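Long-range contacts in galactonate dehydratase (Zobellia galactanivorans, PDB 5OLC), which belongs to the enolase superfamily (mandelate racemase/muconate lactonizing enzyme type), joining an N-terminal alpha/beta domain to a TIM-barrel-like C-terminal domain: residues A[42-47]-A[107-112]; A[51-56]-A[308-313]; A[78-83]-A[115-120]; A[124-129]-A[318-323]. All blocks are in the same frame, centred on the assembly; numbering follows the deposited sequence.

How the contacts relate
Contacts 1 and 3 lie inside the N-terminal domain and share helix 101-120; contacts 2 and 4 join N-terminal segments to the barrel domain and share helix 309-321. Contacts 1 and 2 have centres about 9 Å apart and sit on neighbouring strands, joined by V42 O to G54 N and I44 O to G52 N, probable hydrogen bonds of 2.8 Å each. Contact 3, also about 9 Å from contact 1 between centres, meets it where L46 packs on A79, I116 and L120, and I44 on I116. Contact 3 reaches contact 2 where K119 NZ lies 3.0 Å from Y51 O. Contact 4 touches contact 3 through L128, while its nearest atoms stay about 5 Å from contact 2.

Contact 1. Residues A[42-47]-A[107-112]; sequences VKITLD and SAIDVA
V42 and I44 are the two bumps that strand 42-46 presses against helix 107-112, and they settle into hollows left by the small side chains of A108 and A112. The two axes pass 8.2 Å apart at an angle of 50°. Because V42 and I44 are two residues apart, both point to the helix, and the four-residue spacing of A108 and A112 offers each a low spot one turn from the other. V42 comes in with a single branch: its CG2 stands 3.5 Å from A108 CB and also rests on the A108 carbonyl. I44 reaches farther. Its CG1 branch lies beside the backbone N (chi1 -54°), and the extended end carries CD1 in between I109 and A112. There I44 CD1 is 3.5 Å from A112 CB and 3.8 Å from I109 CG2, with the I109 carbonyl oxygen also close by. CD1 thus lodges between I109 and the methyl of A112. Strand 36-46 is the middle strand of the antiparallel three-stranded sheet of the N-terminal domain, held by 11-22 and 51-56, so the helix covers one face of that sheet. Helix 60-70 joins the same buried layer, with I67 touching V42 and A108, and F70 touching I109. Chemically, everything that side chains contribute across the interface is hydrocarbon. The strand's backbone bonds are made to its neighbours in the sheet, and sheet and helix are held together by fit and by the exclusion of water rather than by directional bonds.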
loop_
_atom_site.group_PDB
_atom_site.type_symbol
_atom_site.label_atom_id
_atom_site.label_comp_id
_atom_site.label_asym_id
_atom_site.label_seq_id
_atom_site.Cartn_x
_atom_site.Cartn_y
_atom_site.Cartn_z
ATOM N N VAL A 42 -41.179 -16.211 -12.452
ATOM C CA VAL A 42 -41.004 -17.382 -13.341
ATOM C C VAL A 42 -41.580 -18.651 -12.745
ATOM O O VAL A 42 -41.540 -18.836 -11.528
ATOM C CB VAL A 42 -39.551 -17.715 -13.743
ATOM C CG1 VAL A 42 -39.252 -17.380 -15.191
ATOM C CG2 VAL A 42 -38.532 -17.145 -12.765
ATOM N N LYS A 43 -41.982 -19.584 -13.629
ATOM C CA LYS A 43 -42.419 -20.924 -13.292
ATOM C C LYS A 43 -41.673 -21.880 -14.230
ATOM O O LYS A 43 -41.900 -21.894 -15.447
ATOM C CB LYS A 43 -43.938 -21.087 -13.432
ATOM C CG LYS A 43 -44.500 -22.360 -12.798
ATOM C CD LYS A 43 -45.789 -22.723 -13.480
ATOM C CE LYS A 43 -46.634 -23.659 -12.665
ATOM N NZ LYS A 43 -48.079 -23.573 -13.031
ATOM N N ILE A 44 -40.738 -22.644 -13.658
ATOM C CA ILE A 44 -40.014 -23.650 -14.422
ATOM C C ILE A 44 -40.717 -24.939 -14.083
ATOM O O ILE A 44 -40.915 -25.240 -12.903
ATOM C CB ILE A 44 -38.481 -23.718 -14.138
ATOM C CG1 ILE A 44 -37.820 -22.334 -14.330
ATOM C CG2 ILE A 44 -37.806 -24.797 -15.038
ATOM C CD1 ILE A 44 -36.590 -22.127 -13.603
ATOM N N THR A 45 -41.138 -25.672 -15.121
ATOM C CA THR A 45 -41.801 -26.959 -14.964
ATOM C C THR A 45 -41.006 -28.041 -15.726
ATOM O O THR A 45 -40.571 -27.851 -16.872
ATOM C CB THR A 45 -43.334 -26.924 -15.277
ATOM O OG1 THR A 45 -43.597 -27.523 -16.544
ATOM C CG2 THR A 45 -43.964 -25.520 -15.192
ATOM N N LEU A 46 -40.826 -29.179 -15.036
ATOM C CA LEU A 46 -40.113 -30.356 -15.510
ATOM C C LEU A 46 -41.042 -31.264 -16.321
ATOM O O LEU A 46 -42.273 -31.117 -16.232
ATOM C CB LEU A 46 -39.544 -31.126 -14.307
ATOM C CG LEU A 46 -38.654 -30.363 -13.288
ATOM C CD1 LEU A 46 -38.081 -31.317 -12.262
ATOM C CD2 LEU A 46 -37.516 -29.593 -13.971
ATOM N N ASP A 47 -40.454 -32.226 -17.096
ATOM C CA ASP A 47 -41.202 -33.205 -17.898
ATOM C C ASP A 47 -42.271 -33.913 -17.043
ATOM O O ASP A 47 -43.370 -34.170 -17.524
ATOM C CB ASP A 47 -40.259 -34.271 -18.501
ATOM C CG ASP A 47 -39.205 -33.835 -19.506
ATOM O OD1 ASP A 47 -39.325 -32.720 -20.060
ATOM O OD2 ASP A 47 -38.290 -34.640 -19.786
ATOM N N SER A 107 -31.029 -14.856 -11.499
ATOM C CA SER A 107 -31.556 -14.981 -10.124
ATOM C C SER A 107 -32.924 -15.655 -10.111
ATOM O O SER A 107 -33.130 -16.602 -9.347
ATOM C CB SER A 107 -31.684 -13.621 -9.442
ATOM O OG SER A 107 -30.459 -12.933 -9.271
ATOM N N ALA A 108 -33.867 -15.138 -10.948
ATOM C CA ALA A 108 -35.237 -15.616 -11.096
ATOM C C ALA A 108 -35.284 -17.108 -11.410
ATOM O O ALA A 108 -35.960 -17.831 -10.678
ATOM C CB ALA A 108 -35.941 -14.807 -12.161
ATOM N N ILE A 109 -34.513 -17.582 -12.439
ATOM C CA ILE A 109 -34.388 -19.003 -12.800
ATOM C C ILE A 109 -33.819 -19.796 -11.609
ATOM O O ILE A 109 -34.391 -20.819 -11.255
ATOM C CB ILE A 109 -33.545 -19.192 -14.099
ATOM C CG1 ILE A 109 -34.292 -18.625 -15.333
ATOM C CG2 ILE A 109 -33.150 -20.666 -14.317
ATOM C CD1 ILE A 109 -33.416 -18.046 -16.399
ATOM N N ASP A 110 -32.726 -19.305 -10.972
ATOM C CA ASP A 110 -32.087 -19.947 -9.815
ATOM C C ASP A 110 -33.080 -20.247 -8.677
ATOM O O ASP A 110 -33.244 -21.413 -8.331
ATOM C CB ASP A 110 -30.868 -19.141 -9.318
ATOM C CG ASP A 110 -29.906 -19.935 -8.453
ATOM O OD1 ASP A 110 -29.175 -20.792 -9.013
ATOM O OD2 ASP A 110 -29.865 -19.686 -7.218
ATOM N N VAL A 111 -33.798 -19.224 -8.162
ATOM C CA VAL A 111 -34.771 -19.362 -7.061
ATOM C C VAL A 111 -35.829 -20.443 -7.387
ATOM O O VAL A 111 -36.141 -21.273 -6.525
ATOM C CB VAL A 111 -35.379 -17.991 -6.650
ATOM C CG1 VAL A 111 -36.381 -18.124 -5.505
ATOM C CG2 VAL A 111 -34.278 -16.999 -6.271
ATOM N N ALA A 112 -36.313 -20.486 -8.645
ATOM C CA ALA A 112 -37.250 -21.531 -9.090
ATOM C C ALA A 112 -36.590 -22.935 -9.123
ATOM O O ALA A 112 -37.266 -23.909 -8.794
ATOM C CB ALA A 112 -37.852 -21.176 -10.449
#

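Contact 2. Residues A[51-56]-A[308-313]; sequences YGWGEG and TWIAIS
E55 reaches from strand 51-56 to the first turn of helix 309-321 and is gripped there by three hydrogen bonds. E55 OE1 takes two of them, from T308 OG1 at 2.7 Å and from A311 N at 2.9 Å, the latter bent (134° at the hydrogen); the donors stand out of the carboxylate plane, on opposite faces of it. E55 OE2 receives T308 N at 2.8 Å through its syn lone pair, in a fairly straight bond (162°). The glutamate gets there with CG anti to its backbone N (chi1 -168°) and an extended chain beyond. Next to this polar grip, I310 packs on the strand: its CD1 meets W53 CB at 3.7 Å, and its CG2 lies against the strand backbone at W53 O and G54 C. One shell out, T308 is the N-cap of the helix, and its OG1 accepts from I310 N at 3.3 Å while donating to E55. From strand 36-46, I39 packs against E55 and I41 against T308, and T350 touches T308 and I310. The strand crosses the helix nearly at right angles, linking the N-terminal sheet to the barrel domain. A buried carboxylate here meets N-H groups at a helix start, where the helix dipole would probably favour negative charge.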
loop_
_atom_site.group_PDB
_atom_site.type_symbol
_atom_site.label_atom_id
_atom_site.label_comp_id
_atom_site.label_asym_id
_atom_site.label_seq_id
_atom_site.Cartn_x
_atom_site.Cartn_y
_atom_site.Cartn_z
ATOM N N TYR A 51 -43.152 -28.271 -10.739
ATOM C CA TYR A 51 -42.902 -26.865 -11.016
ATOM C C TYR A 51 -42.134 -26.240 -9.885
ATOM O O TYR A 51 -42.041 -26.824 -8.810
ATOM C CB TYR A 51 -44.179 -26.096 -11.338
ATOM C CG TYR A 51 -45.196 -26.037 -10.218
ATOM C CD1 TYR A 51 -46.247 -26.941 -10.162
ATOM C CD2 TYR A 51 -45.197 -24.981 -9.306
ATOM C CE1 TYR A 51 -47.218 -26.860 -9.167
ATOM C CE2 TYR A 51 -46.167 -24.883 -8.314
ATOM C CZ TYR A 51 -47.182 -25.822 -8.253
ATOM O OH TYR A 51 -48.131 -25.745 -7.267
ATOM N N GLY A 52 -41.567 -25.075 -10.157
ATOM C CA GLY A 52 -40.800 -24.255 -9.224
ATOM C C GLY A 52 -41.032 -22.792 -9.536
ATOM O O GLY A 52 -41.008 -22.390 -10.708
ATOM N N TRP A 53 -41.312 -21.997 -8.489
ATOM C CA TRP A 53 -41.573 -20.559 -8.615
ATOM C C TRP A 53 -40.337 -19.692 -8.262
ATOM O O TRP A 53 -39.669 -19.917 -7.252
ATOM C CB TRP A 53 -42.828 -20.149 -7.806
ATOM C CG TRP A 53 -44.126 -20.519 -8.459
ATOM C CD1 TRP A 53 -44.989 -21.504 -8.072
ATOM C CD2 TRP A 53 -44.703 -19.917 -9.630
ATOM N NE1 TRP A 53 -46.076 -21.547 -8.923
ATOM C CE2 TRP A 53 -45.918 -20.594 -9.898
ATOM C CE3 TRP A 53 -44.330 -18.848 -10.460
ATOM C CZ2 TRP A 53 -46.757 -20.230 -10.956
ATOM C CZ3 TRP A 53 -45.149 -18.509 -11.517
ATOM C CH2 TRP A 53 -46.354 -19.188 -11.750
ATOM N N GLY A 54 -40.045 -18.732 -9.128
ATOM C CA GLY A 54 -38.916 -17.819 -8.981
ATOM C C GLY A 54 -39.296 -16.374 -9.190
ATOM O O GLY A 54 -40.410 -16.084 -9.608
ATOM N N GLU A 55 -38.377 -15.470 -8.894
ATOM C CA GLU A 55 -38.589 -14.035 -8.988
ATOM C C GLU A 55 -37.266 -13.310 -9.274
ATOM O O GLU A 55 -36.211 -13.696 -8.762
ATOM C CB GLU A 55 -39.190 -13.533 -7.658
ATOM C CG GLU A 55 -39.735 -12.117 -7.654
ATOM C CD GLU A 55 -40.542 -11.800 -6.407
ATOM O OE1 GLU A 55 -40.961 -12.748 -5.708
ATOM O OE2 GLU A 55 -40.739 -10.601 -6.110
ATOM N N GLY A 56 -37.359 -12.278 -10.103
ATOM C CA GLY A 56 -36.266 -11.382 -10.456
ATOM C C GLY A 56 -36.554 -9.991 -9.921
ATOM O O GLY A 56 -37.723 -9.590 -9.875
ATOM N N THR A 308 -42.548 -10.274 -3.990
ATOM C CA THR A 308 -43.673 -11.117 -3.568
ATOM C C THR A 308 -43.161 -12.134 -2.541
ATOM O O THR A 308 -42.004 -12.049 -2.124
ATOM C CB THR A 308 -44.373 -11.795 -4.765
ATOM O OG1 THR A 308 -43.573 -12.864 -5.248
ATOM C CG2 THR A 308 -44.729 -10.846 -5.883
ATOM N N TRP A 309 -43.995 -13.103 -2.142
ATOM C CA TRP A 309 -43.551 -14.111 -1.194
ATOM C C TRP A 309 -42.590 -15.099 -1.827
ATOM O O TRP A 309 -41.934 -15.812 -1.072
ATOM C CB TRP A 309 -44.712 -14.817 -0.492
ATOM C CG TRP A 309 -45.523 -13.909 0.374
ATOM C CD1 TRP A 309 -46.680 -13.275 0.027
ATOM C CD2 TRP A 309 -45.244 -13.527 1.730
ATOM N NE1 TRP A 309 -47.139 -12.514 1.083
ATOM C CE2 TRP A 309 -46.270 -12.642 2.137
ATOM C CE3 TRP A 309 -44.240 -13.862 2.650
ATOM C CZ2 TRP A 309 -46.320 -12.086 3.421
ATOM C CZ3 TRP A 309 -44.291 -13.309 3.925
ATOM C CH2 TRP A 309 -45.321 -12.435 4.299
ATOM N N ILE A 310 -42.454 -15.127 -3.190
ATOM C CA ILE A 310 -41.444 -15.991 -3.829
ATOM C C ILE A 310 -40.074 -15.499 -3.362
ATOM O O ILE A 310 -39.270 -16.310 -2.911
ATOM C CB ILE A 310 -41.525 -16.094 -5.378
ATOM C CG1 ILE A 310 -42.857 -16.719 -5.820
ATOM C CG2 ILE A 310 -40.365 -16.934 -5.896
ATOM C CD1 ILE A 310 -43.231 -16.484 -7.204
ATOM N N ALA A 311 -39.862 -14.152 -3.409
ATOM C CA ALA A 311 -38.689 -13.405 -2.955
ATOM C C ALA A 311 -38.517 -13.497 -1.443
ATOM O O ALA A 311 -37.403 -13.793 -0.986
ATOM C CB ALA A 311 -38.825 -11.953 -3.334
ATOM N N ILE A 312 -39.599 -13.221 -0.652
ATOM C CA ILE A 312 -39.511 -13.288 0.811
ATOM C C ILE A 312 -39.114 -14.698 1.257
ATOM O O ILE A 312 -38.200 -14.826 2.067
ATOM C CB ILE A 312 -40.760 -12.742 1.531
ATOM C CG1 ILE A 312 -41.032 -11.301 1.104
ATOM C CG2 ILE A 312 -40.622 -12.842 3.064
ATOM C CD1 ILE A 312 -42.515 -10.928 0.982
ATOM N N SER A 313 -39.729 -15.747 0.659
ATOM C CA SER A 313 -39.429 -17.155 0.953
ATOM C C SER A 313 -37.949 -17.487 0.811
ATOM O O SER A 313 -37.386 -18.063 1.736
ATOM C CB SER A 313 -40.262 -18.087 0.082
ATOM O OG SER A 313 -41.613 -18.032 0.494
#

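Contact 3. Residues A[78-83]-A[115-120]; sequences EAIGHE and DIKGKL
K117 lays its aliphatic chain across I80 and H82, and those two crossings organise the contact. Against I80 the side chains meet at about a right angle, I80 CG2 touching K117 CG at 3.7 Å. Farther along, K117 CD sits by the I80 carbonyl oxygen and then beside the imidazole, with H82 ND1 3.5 Å away. The lysine crosses the histidine obliquely, and its chain bends at chi3 and chi4 (51° and 41°), so that its CH2 groups rather than its ammonium lie against the ring: K117 NZ and H82 ND1 remain 5.1 Å apart. H82 is steered by the turn before it. Its backbone N bonds to I80 O at 2.9 Å, and its ND1 makes a weak bond to the same oxygen. The remaining contacts are between apolar side chains. A79 CB meets I116 CG2 at 3.6 Å, the branch of I116 that stands anti to its backbone N, while L120 CG approaches I80 CG2 only to 4.3 Å. L46 of strand 36-46 closes this patch by packing on A79, I116 and L120. H82 also meets the ring of W114, their planes inclined at about 60°. Toward the second subunit, I80 packs on V127 of that chain, and E83 forms salt bridges to its K288 and K133. The turn itself is an inverse gamma turn centred on G81; it leads into helix 82-93, and in the N-terminal domain of this enolase-superfamily protein it seats the start of that helix against the end of helix 101-120.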
loop_
_atom_site.group_PDB
_atom_site.type_symbol
_atom_site.label_atom_id
_atom_site.label_comp_id
_atom_site.label_asym_id
_atom_site.label_seq_id
_atom_site.Cartn_x
_atom_site.Cartn_y
_atom_site.Cartn_z
ATOM N N GLU A 78 -31.501 -31.063 -16.779
ATOM C CA GLU A 78 -31.808 -31.473 -15.410
ATOM C C GLU A 78 -31.737 -30.328 -14.405
ATOM O O GLU A 78 -30.743 -29.610 -14.337
ATOM C CB GLU A 78 -30.899 -32.650 -15.001
ATOM C CG GLU A 78 -30.787 -33.734 -16.070
ATOM C CD GLU A 78 -29.635 -33.653 -17.068
ATOM O OE1 GLU A 78 -29.525 -32.643 -17.809
ATOM O OE2 GLU A 78 -28.900 -34.662 -17.178
ATOM N N ALA A 79 -32.786 -30.196 -13.608
ATOM C CA ALA A 79 -32.944 -29.159 -12.592
ATOM C C ALA A 79 -32.184 -29.370 -11.213
ATOM O O ALA A 79 -31.977 -28.369 -10.502
ATOM C CB ALA A 79 -34.418 -28.955 -12.339
ATOM N N ILE A 80 -31.833 -30.646 -10.807
ATOM C CA ILE A 80 -31.109 -30.908 -9.541
ATOM C C ILE A 80 -29.698 -30.313 -9.582
ATOM O O ILE A 80 -29.281 -29.671 -8.607
ATOM C CB ILE A 80 -31.085 -32.382 -9.018
ATOM C CG1 ILE A 80 -31.223 -33.423 -10.146
ATOM C CG2 ILE A 80 -32.107 -32.612 -7.909
ATOM C CD1 ILE A 80 -29.898 -33.875 -10.800
ATOM N N GLY A 81 -28.995 -30.507 -10.711
ATOM C CA GLY A 81 -27.675 -29.936 -10.956
ATOM C C GLY A 81 -27.777 -28.463 -11.342
ATOM O O GLY A 81 -27.278 -28.060 -12.395
ATOM N N HIS A 82 -28.436 -27.654 -10.472
ATOM C CA HIS A 82 -28.733 -26.232 -10.620
ATOM C C HIS A 82 -27.507 -25.389 -10.953
ATOM O O HIS A 82 -27.621 -24.405 -11.706
ATOM C CB HIS A 82 -29.450 -25.708 -9.365
ATOM C CG HIS A 82 -28.564 -25.627 -8.172
ATOM N ND1 HIS A 82 -28.310 -26.735 -7.386
ATOM C CD2 HIS A 82 -27.828 -24.593 -7.718
ATOM C CE1 HIS A 82 -27.441 -26.337 -6.468
ATOM N NE2 HIS A 82 -27.118 -25.058 -6.633
ATOM N N GLU A 83 -26.334 -25.776 -10.395
ATOM C CA GLU A 83 -25.069 -25.071 -10.624
ATOM C C GLU A 83 -24.576 -25.248 -12.054
ATOM O O GLU A 83 -23.944 -24.335 -12.577
ATOM C CB GLU A 83 -24.001 -25.480 -9.608
ATOM C CG GLU A 83 -23.930 -24.560 -8.401
ATOM C CD GLU A 83 -23.027 -24.961 -7.246
ATOM O OE1 GLU A 83 -21.901 -25.449 -7.495
ATOM O OE2 GLU A 83 -23.429 -24.725 -6.082
ATOM N N ASP A 115 -36.686 -24.157 -5.659
ATOM C CA ASP A 115 -38.039 -24.562 -5.256
ATOM C C ASP A 115 -38.247 -25.962 -5.791
ATOM O O ASP A 115 -38.671 -26.819 -5.021
ATOM C CB ASP A 115 -39.126 -23.611 -5.787
ATOM C CG ASP A 115 -40.471 -23.698 -5.068
ATOM O OD1 ASP A 115 -40.495 -24.120 -3.881
ATOM O OD2 ASP A 115 -41.497 -23.300 -5.676
ATOM N N ILE A 116 -37.857 -26.217 -7.076
ATOM C CA ILE A 116 -37.894 -27.525 -7.739
ATOM C C ILE A 116 -37.125 -28.536 -6.914
ATOM O O ILE A 116 -37.713 -29.533 -6.537
ATOM C CB ILE A 116 -37.368 -27.473 -9.206
ATOM C CG1 ILE A 116 -38.454 -26.959 -10.192
ATOM C CG2 ILE A 116 -36.811 -28.838 -9.673
ATOM C CD1 ILE A 116 -37.952 -26.588 -11.601
ATOM N N LYS A 117 -35.837 -28.273 -6.607
ATOM C CA LYS A 117 -34.950 -29.158 -5.836
ATOM C C LYS A 117 -35.516 -29.486 -4.484
ATOM O O LYS A 117 -35.496 -30.651 -4.088
ATOM C CB LYS A 117 -33.586 -28.516 -5.668
ATOM C CG LYS A 117 -32.439 -29.284 -6.317
ATOM C CD LYS A 117 -31.114 -28.479 -6.256
ATOM C CE LYS A 117 -30.770 -27.977 -4.868
ATOM N NZ LYS A 117 -31.061 -28.995 -3.804
ATOM N N GLY A 118 -36.047 -28.468 -3.812
ATOM C CA GLY A 118 -36.702 -28.611 -2.521
ATOM C C GLY A 118 -37.844 -29.602 -2.597
ATOM O O GLY A 118 -37.886 -30.573 -1.833
ATOM N N LYS A 119 -38.737 -29.395 -3.581
ATOM C CA LYS A 119 -39.866 -30.274 -3.865
ATOM C C LYS A 119 -39.350 -31.706 -4.210
ATOM O O LYS A 119 -39.651 -32.652 -3.479
ATOM C CB LYS A 119 -40.743 -29.669 -4.985
ATOM C CG LYS A 119 -41.548 -28.432 -4.536
ATOM C CD LYS A 119 -42.090 -27.611 -5.726
ATOM C CE LYS A 119 -43.250 -26.702 -5.385
ATOM N NZ LYS A 119 -43.467 -25.652 -6.407
ATOM N N LEU A 120 -38.539 -31.822 -5.289
ATOM C CA LEU A 120 -37.863 -33.001 -5.840
ATOM C C LEU A 120 -37.282 -33.919 -4.742
ATOM O O LEU A 120 -37.529 -35.129 -4.760
ATOM C CB LEU A 120 -36.701 -32.478 -6.730
ATOM C CG LEU A 120 -36.324 -33.160 -8.048
ATOM C CD1 LEU A 120 -35.963 -34.662 -7.872
ATOM C CD2 LEU A 120 -37.339 -32.922 -9.099
#

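Contact 4. Residues A[124-129]-A[318-323]; sequences PVSVLL and LVANLD
S126 and N321 bring their CA atoms within 5.3 Å of each other, where the weakly bonded helical turn 125-128 comes up against the last turn of helix 309-321. That helix belongs to the TIM-barrel-like domain of the enolase fold, so the contact joins the segment following helix 101-120 to the outer helical layer of the barrel. The side chains form two small patches. In the first, S126 CB rests on A320 CB at 3.6 Å, a close fit of two short side chains that lets the backbones come together; V363 packs on both. In the second, L129 and N321 cross obliquely. N321 holds CG anti to its backbone N (chi1 -166°), which brings the side chain across the leucine, N321 CB lying 3.9 Å from L129 CB. Around them K288 of helix 283-296 touches L129 and N321, and W114 backs L129 from helix 101-120. S126 N also donates to H317 ND1, one turn back along the barrel helix. At the chain's outer side, D323 packs on Q87 of the second subunit. Beside the leucine-asparagine crossing, the methyl L129 CD1 lies 4.0 Å from L318 CA, against the helix backbone itself.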
loop_
_atom_site.group_PDB
_atom_site.type_symbol
_atom_site.label_atom_id
_atom_site.label_comp_id
_atom_site.label_asym_id
_atom_site.label_seq_id
_atom_site.Cartn_x
_atom_site.Cartn_y
_atom_site.Cartn_z
ATOM N N PRO A 124 -37.179 -28.679 2.779
ATOM C CA PRO A 124 -37.177 -27.219 2.564
ATOM C C PRO A 124 -35.820 -26.750 1.995
ATOM O O PRO A 124 -34.848 -27.525 1.997
ATOM C CB PRO A 124 -37.474 -26.643 3.955
ATOM C CG PRO A 124 -37.040 -27.685 4.893
ATOM C CD PRO A 124 -37.244 -29.010 4.215
ATOM N N VAL A 125 -35.760 -25.511 1.460
ATOM C CA VAL A 125 -34.541 -24.945 0.862
ATOM C C VAL A 125 -33.429 -24.756 1.918
ATOM O O VAL A 125 -32.270 -25.070 1.622
ATOM C CB VAL A 125 -34.818 -23.656 0.035
ATOM C CG1 VAL A 125 -33.530 -23.049 -0.517
ATOM C CG2 VAL A 125 -35.796 -23.940 -1.104
ATOM N N SER A 126 -33.773 -24.270 3.147
ATOM C CA SER A 126 -32.788 -24.041 4.218
ATOM C C SER A 126 -31.997 -25.293 4.562
ATOM O O SER A 126 -30.771 -25.230 4.652
ATOM C CB SER A 126 -33.417 -23.412 5.461
ATOM O OG SER A 126 -34.778 -23.736 5.694
ATOM N N VAL A 127 -32.683 -26.440 4.685
ATOM C CA VAL A 127 -32.057 -27.733 4.964
ATOM C C VAL A 127 -31.178 -28.146 3.771
ATOM O O VAL A 127 -30.087 -28.704 3.954
ATOM C CB VAL A 127 -33.141 -28.779 5.333
ATOM C CG1 VAL A 127 -32.628 -30.219 5.226
ATOM C CG2 VAL A 127 -33.690 -28.498 6.727
ATOM N N LEU A 128 -31.640 -27.819 2.561
ATOM C CA LEU A 128 -30.923 -28.134 1.330
ATOM C C LEU A 128 -29.747 -27.180 1.023
ATOM O O LEU A 128 -28.939 -27.481 0.122
ATOM C CB LEU A 128 -31.902 -28.220 0.152
ATOM C CG LEU A 128 -32.505 -29.579 -0.076
ATOM C CD1 LEU A 128 -33.628 -29.490 -1.024
ATOM C CD2 LEU A 128 -31.481 -30.527 -0.623
ATOM N N LEU A 129 -29.663 -26.037 1.763
ATOM C CA LEU A 129 -28.568 -25.055 1.647
ATOM C C LEU A 129 -27.430 -25.476 2.614
ATOM O O LEU A 129 -26.312 -24.949 2.550
ATOM C CB LEU A 129 -29.025 -23.603 1.971
ATOM C CG LEU A 129 -29.812 -22.781 0.935
ATOM C CD1 LEU A 129 -30.395 -21.514 1.580
ATOM C CD2 LEU A 129 -28.967 -22.423 -0.291
ATOM N N LEU A 318 -32.769 -18.402 3.296
ATOM C CA LEU A 318 -31.352 -18.019 3.356
ATOM C C LEU A 318 -30.918 -17.616 4.769
ATOM O O LEU A 318 -29.912 -18.159 5.239
ATOM C CB LEU A 318 -30.953 -16.971 2.323
ATOM C CG LEU A 318 -29.441 -16.795 2.202
ATOM C CD1 LEU A 318 -28.917 -17.238 0.847
ATOM C CD2 LEU A 318 -29.027 -15.387 2.588
ATOM N N VAL A 319 -31.669 -16.713 5.465
ATOM C CA VAL A 319 -31.288 -16.308 6.833
ATOM C C VAL A 319 -31.395 -17.521 7.810
ATOM O O VAL A 319 -30.637 -17.586 8.786
ATOM C CB VAL A 319 -31.929 -14.999 7.396
ATOM C CG1 VAL A 319 -32.443 -14.076 6.291
ATOM C CG2 VAL A 319 -32.992 -15.259 8.450
ATOM N N ALA A 320 -32.264 -18.509 7.501
ATOM C CA ALA A 320 -32.357 -19.723 8.302
ATOM C C ALA A 320 -30.995 -20.433 8.262
ATOM O O ALA A 320 -30.465 -20.745 9.320
ATOM C CB ALA A 320 -33.455 -20.635 7.777
ATOM N N ASN A 321 -30.395 -20.590 7.059
ATOM C CA ASN A 321 -29.105 -21.237 6.804
ATOM C C ASN A 321 -27.894 -20.363 7.172
ATOM O O ASN A 321 -26.777 -20.880 7.295
ATOM C CB ASN A 321 -29.024 -21.653 5.348
ATOM C CG ASN A 321 -27.903 -22.605 5.051
ATOM O OD1 ASN A 321 -28.043 -23.830 5.156
ATOM N ND2 ASN A 321 -26.768 -22.053 4.687
ATOM N N LEU A 322 -28.098 -19.042 7.334
ATOM C CA LEU A 322 -27.046 -18.086 7.736
ATOM C C LEU A 322 -26.660 -18.342 9.192
ATOM O O LEU A 322 -27.515 -18.778 9.965
ATOM C CB LEU A 322 -27.597 -16.657 7.591
ATOM C CG LEU A 322 -26.911 -15.657 6.672
ATOM C CD1 LEU A 322 -26.512 -16.267 5.335
ATOM C CD2 LEU A 322 -27.815 -14.484 6.415
ATOM N N ASP A 323 -25.382 -18.058 9.559
ATOM C CA ASP A 323 -24.821 -18.220 10.917
ATOM C C ASP A 323 -24.021 -16.981 11.366
ATOM O O ASP A 323 -23.773 -16.784 12.560
ATOM C CB ASP A 323 -23.965 -19.506 11.030
ATOM C CG ASP A 323 -23.077 -19.827 9.833
ATOM O OD1 ASP A 323 -22.555 -18.879 9.209
ATOM O OD2 ASP A 323 -22.912 -21.028 9.520
#